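PDB 3OMT: uncharacterized protein from Cytophaga hutchinsonii, which is of unknown function but probably acts as the DNA-binding antitoxin of a toxin-antitoxin system, as an Xre-family helix-turn-helix protein. Local coordinates for residues A[36-39]-A[40-43]. Numbering follows the deposited sequence. Where two conformers were deposited one is given.
Sequences TTVS and KWCT
The indole of Trp41 lies along Thr37 and Val38, one turn earlier on helix 35-42. In an Xre-type helix-turn-helix domain this helix, following helix 24-30, is probably the recognition helix, with one flank in the core and the other in solvent. On the core flank, CG of Trp41 stands beside its backbone N (chi1 -64°), which sends the indole toward the preceding turn. The O of Thr37 sits 3.3 Å above one ring face, near the rim, and accepts a hydrogen bond from Trp41 N at 3.1 Å. The methyl CG2 of Thr37 packs on Trp41 CZ2 at 3.6 Å, and Val38 CA makes an off-centre CH-pi contact with the six-membered ring. Branching suits Val38, whose side chain meets both the indole, with CG2 3.7 Å from Trp41 CZ3, and Leu27 of helix 24-30. The broad indole extends to Leu13 and Ile56, joining three helices, and small Cys42 fits against Leu17.

The solvent flank is looser: Ser39 and Lys40 each take two conformations. In one, the long Lys40 lies alongside Thr36, its CE 3.7 Å from Thr36 CG2. Where the helix stops, Thr43 N still donates to Ser39 O at 3.1 Å. A hydroxyl suits Thr43 here: a water, bound also by Ser39 OG in one conformer, donates to Thr43 OG1 at 2.9 Å, and OG1 is hydrogen-bonded to Asp45 OD2.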
ATOM      1  N   THR A  36     -13.052   4.177  15.044  1.00 14.20           N
ATOM      2  CA  THR A  36     -13.342   2.868  14.453  1.00 15.35           C
ATOM      3  C   THR A  36     -12.528   2.611  13.175  1.00 15.25           C
ATOM      4  O   THR A  36     -12.139   1.464  12.857  1.00 15.85           O
ATOM      5  CB  THR A  36     -14.827   2.698  14.169  1.00 15.85           C
ATOM      6  OG1 THR A  36     -15.570   2.947  15.355  1.00 17.68           O
ATOM      7  CG2 THR A  36     -15.079   1.317  13.773  1.00 19.10           C
ATOM      8  N   THR A  37     -12.282   3.675  12.436  1.00 15.70           N
ATOM      9  CA  THR A  37     -11.471   3.609  11.226  1.00 15.36           C
ATOM     10  C   THR A  37     -10.085   3.032  11.550  1.00 13.99           C
ATOM     11  O   THR A  37      -9.611   2.087  10.896  1.00 14.43           O
ATOM     12  CB  THR A  37     -11.320   4.988  10.635  1.00 16.24           C
ATOM     13  OG1 THR A  37     -12.611   5.470  10.241  1.00 17.10           O
ATOM     14  CG2 THR A  37     -10.338   5.003   9.451  1.00 19.13           C
ATOM     15  N   VAL A  38      -9.457   3.590  12.575  1.00 13.25           N
ATOM     16  CA  VAL A  38      -8.122   3.144  12.987  1.00 12.89           C
ATOM     17  C   VAL A  38      -8.148   1.729  13.533  1.00 12.42           C
ATOM     18  O   VAL A  38      -7.294   0.901  13.229  1.00 12.55           O
ATOM     19  CB  VAL A  38      -7.466   4.148  13.970  1.00 12.81           C
ATOM     20  CG1 VAL A  38      -6.217   3.573  14.578  1.00 12.81           C
ATOM     21  CG2 VAL A  38      -7.249   5.475  13.261  1.00 15.03           C
ATOM     22  N   SER A  39      -9.173   1.418  14.315  1.00 12.33           N
ATOM     23  CA  SER A  39      -9.303   0.084  14.853  0.60 12.07           C
ATOM     24  C   SER A  39      -9.366  -0.991  13.757  1.00 11.92           C
ATOM     25  O   SER A  39      -8.712  -2.048  13.870  1.00 12.10           O
ATOM     26  CB  SER A  39     -10.555  -0.008  15.736  0.60 12.57           C
ATOM     27  OG  SER A  39     -10.627  -1.299  16.318  0.60 13.29           O
ATOM     28  N   LYS A  40     -10.138  -0.719  12.713  1.00 11.56           N
ATOM     29  CA  LYS A  40     -10.349  -1.678  11.642  0.60 11.50           C
ATOM     30  C   LYS A  40      -9.085  -1.807  10.783  1.00 10.97           C
ATOM     31  O   LYS A  40      -8.831  -2.861  10.198  1.00 11.10           O
ATOM     32  CB  LYS A  40     -11.564  -1.260  10.815  0.60 11.88           C
ATOM     33  CG  LYS A  40     -12.816  -1.543  11.621  0.60 15.46           C
ATOM     34  CD  LYS A  40     -14.080  -1.420  10.833  0.60 19.53           C
ATOM     35  CE  LYS A  40     -15.289  -1.707  11.721  0.60 22.76           C
ATOM     36  NZ  LYS A  40     -15.312  -3.093  12.297  0.60 23.42           N
ATOM     37  N   TRP A  41      -8.286  -0.744  10.707  1.00  9.84           N
ATOM     38  CA  TRP A  41      -6.987  -0.923  10.054  1.00  9.92           C
ATOM     39  C   TRP A  41      -6.181  -1.987  10.848  1.00 10.26           C
ATOM     40  O   TRP A  41      -5.573  -2.916  10.286  1.00  8.84           O
ATOM     41  CB  TRP A  41      -6.147   0.346  10.044  1.00  9.55           C
ATOM     42  CG  TRP A  41      -6.675   1.497   9.283  1.00  9.11           C
ATOM     43  CD1 TRP A  41      -7.606   1.489   8.276  1.00 10.59           C
ATOM     44  CD2 TRP A  41      -6.282   2.856   9.459  1.00 11.27           C
ATOM     45  NE1 TRP A  41      -7.807   2.778   7.813  1.00 11.78           N
ATOM     46  CE2 TRP A  41      -7.025   3.632   8.533  1.00 11.88           C
ATOM     47  CE3 TRP A  41      -5.383   3.505  10.329  1.00 10.42           C
ATOM     48  CZ2 TRP A  41      -6.905   5.023   8.448  1.00 11.74           C
ATOM     49  CZ3 TRP A  41      -5.262   4.920  10.215  1.00 10.70           C
ATOM     50  CH2 TRP A  41      -6.022   5.642   9.276  1.00 10.70           C
ATOM     51  N   CYS A  42      -6.114  -1.804  12.158  1.00 10.37           N
ATOM     52  CA  CYS A  42      -5.240  -2.633  12.970  1.00 11.50           C
ATOM     53  C   CYS A  42      -5.654  -4.106  12.974  1.00 10.79           C
ATOM     54  O   CYS A  42      -4.799  -5.006  13.019  1.00 11.64           O
ATOM     55  CB  CYS A  42      -5.176  -2.083  14.406  1.00 12.82           C
ATOM     56  SG  CYS A  42      -4.212  -0.558  14.479  1.00 19.31           S
ATOM     57  N   THR A  43      -6.948  -4.364  12.855  1.00 10.52           N
ATOM     58  CA  THR A  43      -7.426  -5.739  12.765  1.00 10.40           C
ATOM     59  C   THR A  43      -7.486  -6.299  11.331  1.00  9.85           C
ATOM     60  O   THR A  43      -7.971  -7.433  11.109  1.00 11.58           O
ATOM     61  CB  THR A  43      -8.783  -5.913  13.448  1.00 11.00           C
ATOM     62  OG1 THR A  43      -9.713  -5.003  12.877  1.00 12.96           O
ATOM     63  CG2 THR A  43      -8.688  -5.632  14.933  1.00 12.80           C
TER
HETATM   64  O   HOH W   1     -11.392  -3.553  14.812  1.00 18.34           O